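Local coordinates for protein 4-hydroxyphenylpyruvate dioxygenase (PDB 5HMQ) that catalyses the metal-dependent dehydration of 3-dehydroshikimate to protocatechuate in the bacterial breakdown of quinate and shikimate, at residues C[333-337]-C[424-430]; C[366-372]-C[410-416]. All blocks are in the same frame, centred on the assembly; numbering follows the deposited sequence.

Contact 1: residues C[333-337]-C[424-430]; sequences VQLLR and YDTDFSL
Leu335 sits in the middle of this contact and touches three side chains of 424-430 at once. Its CG is anti to the backbone N (chi1 174°), which carries the isobutyl group forward between Tyr424 and Leu430. CD2 does most of the work, meeting Tyr424 CD1 at 3.6 Å and, just as closely, the CD2 methyl of Leu430. Closer to the backbone, Leu335 CB lies 3.8 Å from Phe428 CE2. Val333 CG1 meets Phe428 CE2 at 3.5 Å, these two side chains crossing at about a right angle. Strand 333-338 is the third strand of the first βαβββ module of this vicinal oxygen chelate (VOC) domain; the segment 424-430 places a turn of helix, then a short, weakly bonded strand at the margin of the sheet, next to 323-328, over the Val333 and Leu335 side chains. Phe428 also meets His328 edge-to-face. Toward solvent the rim is thin and polar. Partly exposed Arg337 makes one close approach, NH2 to Tyr424 CD2 at 3.3 Å with guanidinium and ring planes 74° apart, but its NH1 reaches Leu430 CD1 only loosely, at 4.2 Å. Arg337 NE has a weak hydrogen bond to Asn342; the Tyr424 hydroxyl is bonded to Glu299.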
ATOM      1  N   VAL C 333     -35.096  -7.323   0.182  1.00 56.96           N
ATOM      2  CA  VAL C 333     -34.347  -7.279  -1.068  1.00 58.77           C
ATOM      3  C   VAL C 333     -35.275  -6.788  -2.168  1.00 57.80           C
ATOM      4  O   VAL C 333     -36.332  -7.382  -2.400  1.00 58.50           O
ATOM      5  CB  VAL C 333     -33.764  -8.654  -1.431  1.00 59.55           C
ATOM      6  CG1 VAL C 333     -33.242  -8.655  -2.850  1.00 58.08           C
ATOM      7  CG2 VAL C 333     -32.647  -9.030  -0.464  1.00 58.02           C
ATOM      8  N   GLN C 334     -34.881  -5.714  -2.843  1.00 55.20           N
ATOM      9  CA  GLN C 334     -35.663  -5.130  -3.920  1.00 53.83           C
ATOM     10  C   GLN C 334     -34.968  -5.344  -5.255  1.00 55.02           C
ATOM     11  O   GLN C 334     -33.744  -5.211  -5.360  1.00 54.80           O
ATOM     12  CB  GLN C 334     -35.888  -3.635  -3.688  1.00 51.46           C
ATOM     13  CG  GLN C 334     -36.882  -3.326  -2.586  1.00 54.53           C
ATOM     14  CD  GLN C 334     -38.306  -3.667  -2.985  1.00 57.73           C
ATOM     15  OE1 GLN C 334     -38.613  -3.820  -4.166  1.00 60.99           O
ATOM     16  NE2 GLN C 334     -39.186  -3.776  -1.996  1.00 56.26           N
ATOM     17  N   LEU C 335     -35.758  -5.683  -6.265  1.00 54.88           N
ATOM     18  CA  LEU C 335     -35.269  -5.878  -7.621  1.00 53.20           C
ATOM     19  C   LEU C 335     -35.795  -4.757  -8.505  1.00 56.33           C
ATOM     20  O   LEU C 335     -37.000  -4.479  -8.510  1.00 57.81           O
ATOM     21  CB  LEU C 335     -35.704  -7.239  -8.167  1.00 50.78           C
ATOM     22  CG  LEU C 335     -35.367  -7.520  -9.632  1.00 53.73           C
ATOM     23  CD1 LEU C 335     -33.861  -7.529  -9.834  1.00 55.18           C
ATOM     24  CD2 LEU C 335     -35.974  -8.836 -10.083  1.00 51.70           C
ATOM     25  N   LEU C 336     -34.895  -4.116  -9.246  1.00 52.01           N
ATOM     26  CA  LEU C 336     -35.272  -3.100 -10.218  1.00 52.73           C
ATOM     27  C   LEU C 336     -34.742  -3.499 -11.586  1.00 54.57           C
ATOM     28  O   LEU C 336     -33.684  -4.124 -11.705  1.00 52.20           O
ATOM     29  CB  LEU C 336     -34.759  -1.696  -9.851  1.00 48.07           C
ATOM     30  CG  LEU C 336     -35.467  -0.968  -8.705  1.00 51.59           C
ATOM     31  CD1 LEU C 336     -34.986  -1.440  -7.340  1.00 52.09           C
ATOM     32  CD2 LEU C 336     -35.390   0.549  -8.858  1.00 54.03           C
ATOM     33  N   ARG C 337     -35.496  -3.138 -12.621  1.00 55.61           N
ATOM     34  CA  ARG C 337     -35.267  -3.687 -13.946  1.00 55.13           C
ATOM     35  C   ARG C 337     -35.486  -2.611 -14.999  1.00 54.97           C
ATOM     36  O   ARG C 337     -36.383  -1.773 -14.866  1.00 54.74           O
ATOM     37  CB  ARG C 337     -36.210  -4.875 -14.170  1.00 56.03           C
ATOM     38  CG  ARG C 337     -35.823  -5.843 -15.255  1.00 57.83           C
ATOM     39  CD  ARG C 337     -36.745  -7.051 -15.171  1.00 60.11           C
ATOM     40  NE  ARG C 337     -36.018  -8.312 -15.292  1.00 63.00           N
ATOM     41  CZ  ARG C 337     -36.493  -9.489 -14.894  1.00 61.56           C
ATOM     42  NH1 ARG C 337     -37.699  -9.570 -14.348  1.00 60.83           N
ATOM     43  NH2 ARG C 337     -35.760 -10.585 -15.042  1.00 59.93           N
ATOM     44  N   TYR C 424     -35.090 -14.959 -10.864  1.00 71.73           N
ATOM     45  CA  TYR C 424     -35.917 -13.969 -10.188  1.00 71.00           C
ATOM     46  C   TYR C 424     -37.318 -14.500  -9.908  1.00 72.63           C
ATOM     47  O   TYR C 424     -37.892 -14.204  -8.854  1.00 70.89           O
ATOM     48  CB  TYR C 424     -35.975 -12.694 -11.028  1.00 67.22           C
ATOM     49  CG  TYR C 424     -34.617 -12.241 -11.524  1.00 66.52           C
ATOM     50  CD1 TYR C 424     -33.729 -11.589 -10.677  1.00 65.39           C
ATOM     51  CD2 TYR C 424     -34.221 -12.472 -12.836  1.00 66.41           C
ATOM     52  CE1 TYR C 424     -32.488 -11.176 -11.125  1.00 63.78           C
ATOM     53  CE2 TYR C 424     -32.982 -12.062 -13.292  1.00 64.95           C
ATOM     54  CZ  TYR C 424     -32.120 -11.414 -12.433  1.00 64.94           C
ATOM     55  OH  TYR C 424     -30.886 -11.004 -12.884  1.00 65.84           O
ATOM     56  N   ASP C 425     -37.881 -15.290 -10.827  1.00 80.71           N
ATOM     57  CA  ASP C 425     -39.200 -15.868 -10.584  1.00 82.41           C
ATOM     58  C   ASP C 425     -39.203 -16.800  -9.382  1.00 79.30           C
ATOM     59  O   ASP C 425     -40.271 -17.071  -8.827  1.00 77.78           O
ATOM     60  CB  ASP C 425     -39.703 -16.641 -11.806  1.00 83.96           C
ATOM     61  CG  ASP C 425     -39.934 -15.755 -13.010  1.00 84.99           C
ATOM     62  OD1 ASP C 425     -41.004 -15.117 -13.085  1.00 86.02           O
ATOM     63  OD2 ASP C 425     -39.049 -15.710 -13.891  1.00 84.17           O
ATOM     64  N   THR C 426     -38.040 -17.301  -8.971  1.00 79.93           N
ATOM     65  CA  THR C 426     -37.986 -18.254  -7.872  1.00 79.65           C
ATOM     66  C   THR C 426     -37.903 -17.580  -6.506  1.00 79.03           C
ATOM     67  O   THR C 426     -38.585 -18.011  -5.569  1.00 76.09           O
ATOM     68  CB  THR C 426     -36.796 -19.205  -8.056  1.00 80.83           C
ATOM     69  OG1 THR C 426     -35.629 -18.452  -8.419  1.00 82.98           O
ATOM     70  CG2 THR C 426     -37.093 -20.230  -9.141  1.00 80.13           C
ATOM     71  N   ASP C 427     -37.073 -16.543  -6.361  1.00 75.67           N
ATOM     72  CA  ASP C 427     -36.873 -15.940  -5.047  1.00 76.22           C
ATOM     73  C   ASP C 427     -37.630 -14.638  -4.850  1.00 74.90           C
ATOM     74  O   ASP C 427     -37.740 -14.174  -3.710  1.00 74.43           O
ATOM     75  CB  ASP C 427     -35.389 -15.670  -4.798  1.00 78.72           C
ATOM     76  CG  ASP C 427     -34.501 -16.780  -5.338  1.00 82.60           C
ATOM     77  OD1 ASP C 427     -33.463 -16.453  -5.947  1.00 84.32           O
ATOM     78  OD2 ASP C 427     -34.786 -17.971  -5.087  1.00 84.59           O
ATOM     79  N   PHE C 428     -38.165 -14.050  -5.912  1.00 73.49           N
ATOM     80  CA  PHE C 428     -38.873 -12.782  -5.836  1.00 71.47           C
ATOM     81  C   PHE C 428     -40.347 -12.970  -6.165  1.00 71.32           C
ATOM     82  O   PHE C 428     -40.760 -13.978  -6.745  1.00 69.09           O
ATOM     83  CB  PHE C 428     -38.259 -11.752  -6.793  1.00 68.38           C
ATOM     84  CG  PHE C 428     -36.853 -11.349  -6.441  1.00 67.39           C
ATOM     85  CD1 PHE C 428     -35.777 -12.137  -6.812  1.00 69.57           C
ATOM     86  CD2 PHE C 428     -36.609 -10.174  -5.750  1.00 67.96           C
ATOM     87  CE1 PHE C 428     -34.483 -11.765  -6.493  1.00 67.29           C
ATOM     88  CE2 PHE C 428     -35.321  -9.797  -5.430  1.00 67.91           C
ATOM     89  CZ  PHE C 428     -34.256 -10.594  -5.801  1.00 65.57           C
ATOM     90  N   SER C 429     -41.132 -11.959  -5.815  1.00 73.50           N
ATOM     91  CA  SER C 429     -42.561 -11.924  -6.102  1.00 72.75           C
ATOM     92  C   SER C 429     -42.714 -10.773  -7.087  1.00 71.41           C
ATOM     93  O   SER C 429     -42.975  -9.628  -6.710  1.00 70.00           O
ATOM     94  CB  SER C 429     -43.402 -11.728  -4.843  1.00 74.09           C
ATOM     95  OG  SER C 429     -43.645 -12.965  -4.197  1.00 76.60           O
ATOM     96  N   LEU C 430     -42.531 -11.104  -8.360  1.00 72.20           N
ATOM     97  CA  LEU C 430     -42.404 -10.109  -9.409  1.00 74.59           C
ATOM     98  C   LEU C 430     -43.760  -9.494  -9.732  1.00 77.81           C
ATOM     99  O   LEU C 430     -44.758 -10.205  -9.880  1.00 76.37           O
ATOM    100  CB  LEU C 430     -41.787 -10.755 -10.652  1.00 72.93           C
ATOM    101  CG  LEU C 430     -40.313 -11.166 -10.531  1.00 72.91           C
ATOM    102  CD1 LEU C 430     -39.877 -11.977 -11.730  1.00 71.65           C
ATOM    103  CD2 LEU C 430     -39.424  -9.951 -10.403  1.00 73.47           C
TER

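Contact 2: residues C[366-372]-C[410-416]; sequences ATALRVK and LLYLVEQ
The Tyr412 ring turns an edge to Ala368, whose CB lies near the ring plane and whose CA lies in it, while Ala366 CB comes in obliquely, 3.4 Å from CE2. With CG anti to the carbonyl carbon (chi1 -51°), the ring runs back past the two alanines, whose small side chains let it lie close against the strand. Phe352, Asn396 and Cys398 touch the side chain, and its OH is hydrogen-bonded to Glu302. The two strands are the first and last of the second βαβββ module in this VOC domain, side by side and parallel.

Five backbone hydrogen bonds form the ladder. Thr367 and Leu369 each use both N and O on 410-414: Thr367 N reaches Leu410 O at 3.1 Å, and Thr367 O receives Tyr412 N. Leu369 N bonds to Tyr412 O at 2.9 Å, its O receives Val414 N, and Val371 N ends the series on Val414 O. Ala366, Ala368 and Arg370 turn their backbone bonds to strand 295-304 instead.

On the tyrosine's side, Ala368 CB meets Val414 CG2 at 3.7 Å, and Arg370 forms salt bridges with Glu299 and Asp340. The opposite face is largely apolar: Leu369 CD1 approaches Leu411 CD2, Thr367 CB lies 4.1 Å from Leu411 CD2, and Leu411 goes on to touch Phe461 and Tyr462 of helix 455-465.

Past the ladder the strands part. Glu415 OE2 accepts a hydrogen bond from the backbone N of Gln374, while the backbone N of Gln416 stands 4.4 Å from Val371 O. The Gln416 side chain, bent at chi2 (-60°), brings NE2 to 2.9 Å from Val371 O in a bent hydrogen bond (141° at the hydrogen). OE1 lies equally close to that oxygen, leaving the placing of the amide doubtful.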
ATOM      1  N   ALA C 366     -21.618  -7.243  -4.988  1.00 45.13           N
ATOM      2  CA  ALA C 366     -21.513  -8.419  -5.838  1.00 45.54           C
ATOM      3  C   ALA C 366     -21.971  -8.084  -7.248  1.00 47.21           C
ATOM      4  O   ALA C 366     -22.770  -7.168  -7.459  1.00 48.56           O
ATOM      5  CB  ALA C 366     -22.331  -9.586  -5.282  1.00 44.15           C
ATOM      6  N   THR C 367     -21.451  -8.846  -8.207  1.00 48.59           N
ATOM      7  CA  THR C 367     -21.864  -8.770  -9.600  1.00 47.63           C
ATOM      8  C   THR C 367     -22.098 -10.179 -10.113  1.00 49.53           C
ATOM      9  O   THR C 367     -21.214 -11.036 -10.005  1.00 51.40           O
ATOM     10  CB  THR C 367     -20.815  -8.073 -10.471  1.00 45.78           C
ATOM     11  OG1 THR C 367     -20.633  -6.727 -10.020  1.00 49.07           O
ATOM     12  CG2 THR C 367     -21.254  -8.060 -11.928  1.00 44.67           C
ATOM     13  N   ALA C 368     -23.291 -10.420 -10.650  1.00 48.05           N
ATOM     14  CA  ALA C 368     -23.579 -11.674 -11.332  1.00 47.06           C
ATOM     15  C   ALA C 368     -23.237 -11.531 -12.807  1.00 48.99           C
ATOM     16  O   ALA C 368     -23.722 -10.611 -13.479  1.00 49.57           O
ATOM     17  CB  ALA C 368     -25.041 -12.081 -11.163  1.00 46.84           C
ATOM     18  N   LEU C 369     -22.396 -12.433 -13.302  1.00 48.23           N
ATOM     19  CA  LEU C 369     -21.985 -12.436 -14.696  1.00 48.44           C
ATOM     20  C   LEU C 369     -22.760 -13.507 -15.453  1.00 49.95           C
ATOM     21  O   LEU C 369     -22.970 -14.614 -14.943  1.00 48.48           O
ATOM     22  CB  LEU C 369     -20.483 -12.699 -14.802  1.00 49.14           C
ATOM     23  CG  LEU C 369     -19.584 -11.918 -13.850  1.00 49.81           C
ATOM     24  CD1 LEU C 369     -18.180 -12.512 -13.892  1.00 50.33           C
ATOM     25  CD2 LEU C 369     -19.566 -10.421 -14.182  1.00 50.61           C
ATOM     26  N   ARG C 370     -23.170 -13.182 -16.679  1.00 50.36           N
ATOM     27  CA  ARG C 370     -23.805 -14.169 -17.545  1.00 50.01           C
ATOM     28  C   ARG C 370     -22.721 -14.995 -18.215  1.00 48.99           C
ATOM     29  O   ARG C 370     -22.012 -14.498 -19.093  1.00 53.95           O
ATOM     30  CB  ARG C 370     -24.689 -13.496 -18.586  1.00 53.44           C
ATOM     31  CG  ARG C 370     -26.007 -12.967 -18.068  1.00 54.92           C
ATOM     32  CD  ARG C 370     -27.009 -12.843 -19.199  1.00 56.82           C
ATOM     33  NE  ARG C 370     -28.210 -12.126 -18.787  1.00 59.61           N
ATOM     34  CZ  ARG C 370     -28.461 -10.854 -19.081  1.00 59.53           C
ATOM     35  NH1 ARG C 370     -27.593 -10.149 -19.797  1.00 55.57           N
ATOM     36  NH2 ARG C 370     -29.586 -10.289 -18.664  1.00 61.92           N
ATOM     37  N   VAL C 371     -22.585 -16.250 -17.807  1.00 53.67           N
ATOM     38  CA  VAL C 371     -21.583 -17.149 -18.364  1.00 57.52           C
ATOM     39  C   VAL C 371     -22.294 -18.270 -19.106  1.00 56.88           C
ATOM     40  O   VAL C 371     -23.341 -18.758 -18.663  1.00 55.41           O
ATOM     41  CB  VAL C 371     -20.637 -17.705 -17.278  1.00 57.20           C
ATOM     42  CG1 VAL C 371     -19.841 -16.574 -16.648  1.00 54.90           C
ATOM     43  CG2 VAL C 371     -21.414 -18.471 -16.217  1.00 55.32           C
ATOM     44  N   LYS C 372     -21.730 -18.669 -20.248  1.00 57.02           N
ATOM     45  CA  LYS C 372     -22.326 -19.748 -21.029  1.00 59.45           C
ATOM     46  C   LYS C 372     -22.057 -21.106 -20.398  1.00 61.97           C
ATOM     47  O   LYS C 372     -22.955 -21.954 -20.334  1.00 63.10           O
ATOM     48  CB  LYS C 372     -21.804 -19.714 -22.463  1.00 62.11           C
ATOM     49  CG  LYS C 372     -22.401 -20.786 -23.350  1.00 65.71           C
ATOM     50  CD  LYS C 372     -22.014 -20.572 -24.796  1.00 67.62           C
ATOM     51  CE  LYS C 372     -22.778 -21.504 -25.710  1.00 68.35           C
ATOM     52  NZ  LYS C 372     -22.903 -20.929 -27.077  1.00 68.48           N
ATOM     53  N   LEU C 410     -18.283 -10.471  -4.302  1.00 43.02           N
ATOM     54  CA  LEU C 410     -18.468 -11.775  -4.918  1.00 45.77           C
ATOM     55  C   LEU C 410     -18.773 -11.629  -6.404  1.00 48.13           C
ATOM     56  O   LEU C 410     -19.281 -10.598  -6.853  1.00 48.71           O
ATOM     57  CB  LEU C 410     -19.604 -12.543  -4.234  1.00 45.59           C
ATOM     58  CG  LEU C 410     -19.433 -12.803  -2.737  1.00 44.66           C
ATOM     59  CD1 LEU C 410     -20.615 -13.588  -2.187  1.00 41.16           C
ATOM     60  CD2 LEU C 410     -18.124 -13.538  -2.473  1.00 41.64           C
ATOM     61  N   LEU C 411     -18.456 -12.675  -7.165  1.00 44.10           N
ATOM     62  CA  LEU C 411     -18.822 -12.780  -8.576  1.00 42.40           C
ATOM     63  C   LEU C 411     -19.645 -14.048  -8.762  1.00 44.17           C
ATOM     64  O   LEU C 411     -19.108 -15.157  -8.673  1.00 44.89           O
ATOM     65  CB  LEU C 411     -17.586 -12.795  -9.475  1.00 41.45           C
ATOM     66  CG  LEU C 411     -16.721 -11.535  -9.531  1.00 43.34           C
ATOM     67  CD1 LEU C 411     -15.416 -11.820 -10.249  1.00 42.28           C
ATOM     68  CD2 LEU C 411     -17.471 -10.410 -10.227  1.00 41.30           C
ATOM     69  N   TYR C 412     -20.942 -13.887  -9.018  1.00 45.11           N
ATOM     70  CA  TYR C 412     -21.815 -15.030  -9.248  1.00 46.02           C
ATOM     71  C   TYR C 412     -21.705 -15.506 -10.691  1.00 48.36           C
ATOM     72  O   TYR C 412     -21.667 -14.703 -11.626  1.00 49.37           O
ATOM     73  CB  TYR C 412     -23.273 -14.683  -8.948  1.00 42.30           C
ATOM     74  CG  TYR C 412     -23.518 -14.050  -7.601  1.00 46.08           C
ATOM     75  CD1 TYR C 412     -23.304 -14.755  -6.425  1.00 45.59           C
ATOM     76  CD2 TYR C 412     -24.005 -12.755  -7.508  1.00 47.03           C
ATOM     77  CE1 TYR C 412     -23.542 -14.178  -5.194  1.00 45.34           C
ATOM     78  CE2 TYR C 412     -24.254 -12.175  -6.288  1.00 47.42           C
ATOM     79  CZ  TYR C 412     -24.018 -12.886  -5.133  1.00 47.09           C
ATOM     80  OH  TYR C 412     -24.262 -12.297  -3.913  1.00 47.12           O
ATOM     81  N   LEU C 413     -21.668 -16.823 -10.866  1.00 49.07           N
ATOM     82  CA  LEU C 413     -21.584 -17.445 -12.184  1.00 50.72           C
ATOM     83  C   LEU C 413     -22.979 -17.940 -12.552  1.00 51.46           C
ATOM     84  O   LEU C 413     -23.376 -19.045 -12.173  1.00 52.83           O
ATOM     85  CB  LEU C 413     -20.560 -18.575 -12.182  1.00 50.23           C
ATOM     86  CG  LEU C 413     -19.185 -18.185 -11.630  1.00 49.76           C
ATOM     87  CD1 LEU C 413     -18.243 -19.377 -11.624  1.00 47.30           C
ATOM     88  CD2 LEU C 413     -18.596 -17.031 -12.428  1.00 48.38           C
ATOM     89  N   VAL C 414     -23.720 -17.124 -13.298  1.00 52.91           N
ATOM     90  CA  VAL C 414     -25.113 -17.402 -13.627  1.00 54.27           C
ATOM     91  C   VAL C 414     -25.175 -17.964 -15.039  1.00 55.30           C
ATOM     92  O   VAL C 414     -24.775 -17.299 -16.003  1.00 56.45           O
ATOM     93  CB  VAL C 414     -25.981 -16.141 -13.499  1.00 55.22           C
ATOM     94  CG1 VAL C 414     -27.417 -16.445 -13.896  1.00 50.67           C
ATOM     95  CG2 VAL C 414     -25.920 -15.604 -12.078  1.00 55.27           C
ATOM     96  N   GLU C 415     -25.673 -19.192 -15.156  1.00 61.36           N
ATOM     97  CA  GLU C 415     -25.934 -19.827 -16.438  1.00 64.05           C
ATOM     98  C   GLU C 415     -27.401 -19.641 -16.810  1.00 67.94           C
ATOM     99  O   GLU C 415     -28.294 -20.039 -16.056  1.00 69.76           O
ATOM    100  CB  GLU C 415     -25.566 -21.312 -16.385  1.00 63.20           C
ATOM    101  CG  GLU C 415     -25.000 -21.867 -17.685  1.00 62.90           C
ATOM    102  CD  GLU C 415     -24.469 -23.282 -17.527  1.00 65.22           C
ATOM    103  OE1 GLU C 415     -25.238 -24.161 -17.081  1.00 65.58           O
ATOM    104  OE2 GLU C 415     -23.279 -23.513 -17.832  1.00 65.39           O
ATOM    105  N   GLN C 416     -27.635 -19.014 -17.954  1.00 67.92           N
ATOM    106  CA  GLN C 416     -28.922 -18.964 -18.637  1.00 74.00           C
ATOM    107  C   GLN C 416     -29.589 -20.339 -18.711  1.00 74.89           C
ATOM    108  O   GLN C 416     -28.956 -21.318 -19.116  1.00 75.71           O
ATOM    109  CB  GLN C 416     -28.734 -18.394 -20.056  1.00 76.60           C
ATOM    110  CG  GLN C 416     -27.588 -19.025 -20.888  1.00 77.64           C
ATOM    111  CD  GLN C 416     -26.207 -18.870 -20.257  1.00 79.47           C
ATOM    112  OE1 GLN C 416     -25.913 -17.861 -19.612  1.00 80.33           O
ATOM    113  NE2 GLN C 416     -25.377 -19.894 -20.397  1.00 79.04           N
TER

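Overall arrangement
Both contacts reach one mixed sheet in the first VOC domain. Contact 2 lies within the second βαβββ module, while contact 1 joins a strand of the first to the segment that follows the second. Contact 2 is the deeper: ten of its fourteen touching residues are buried, and a regular backbone ladder joins neighbouring strands. Contact 1 lies farther out, its centre about 35 Å from the centre of the chain, against about 21 Å for that of contact 2, and relies on apolar side chains with an arginine at the margin. Along the chain contact 2 is nested inside the loop that contact 1 closes. The two do not touch, yet Glu299 serves both, bonding Tyr424 and Arg370.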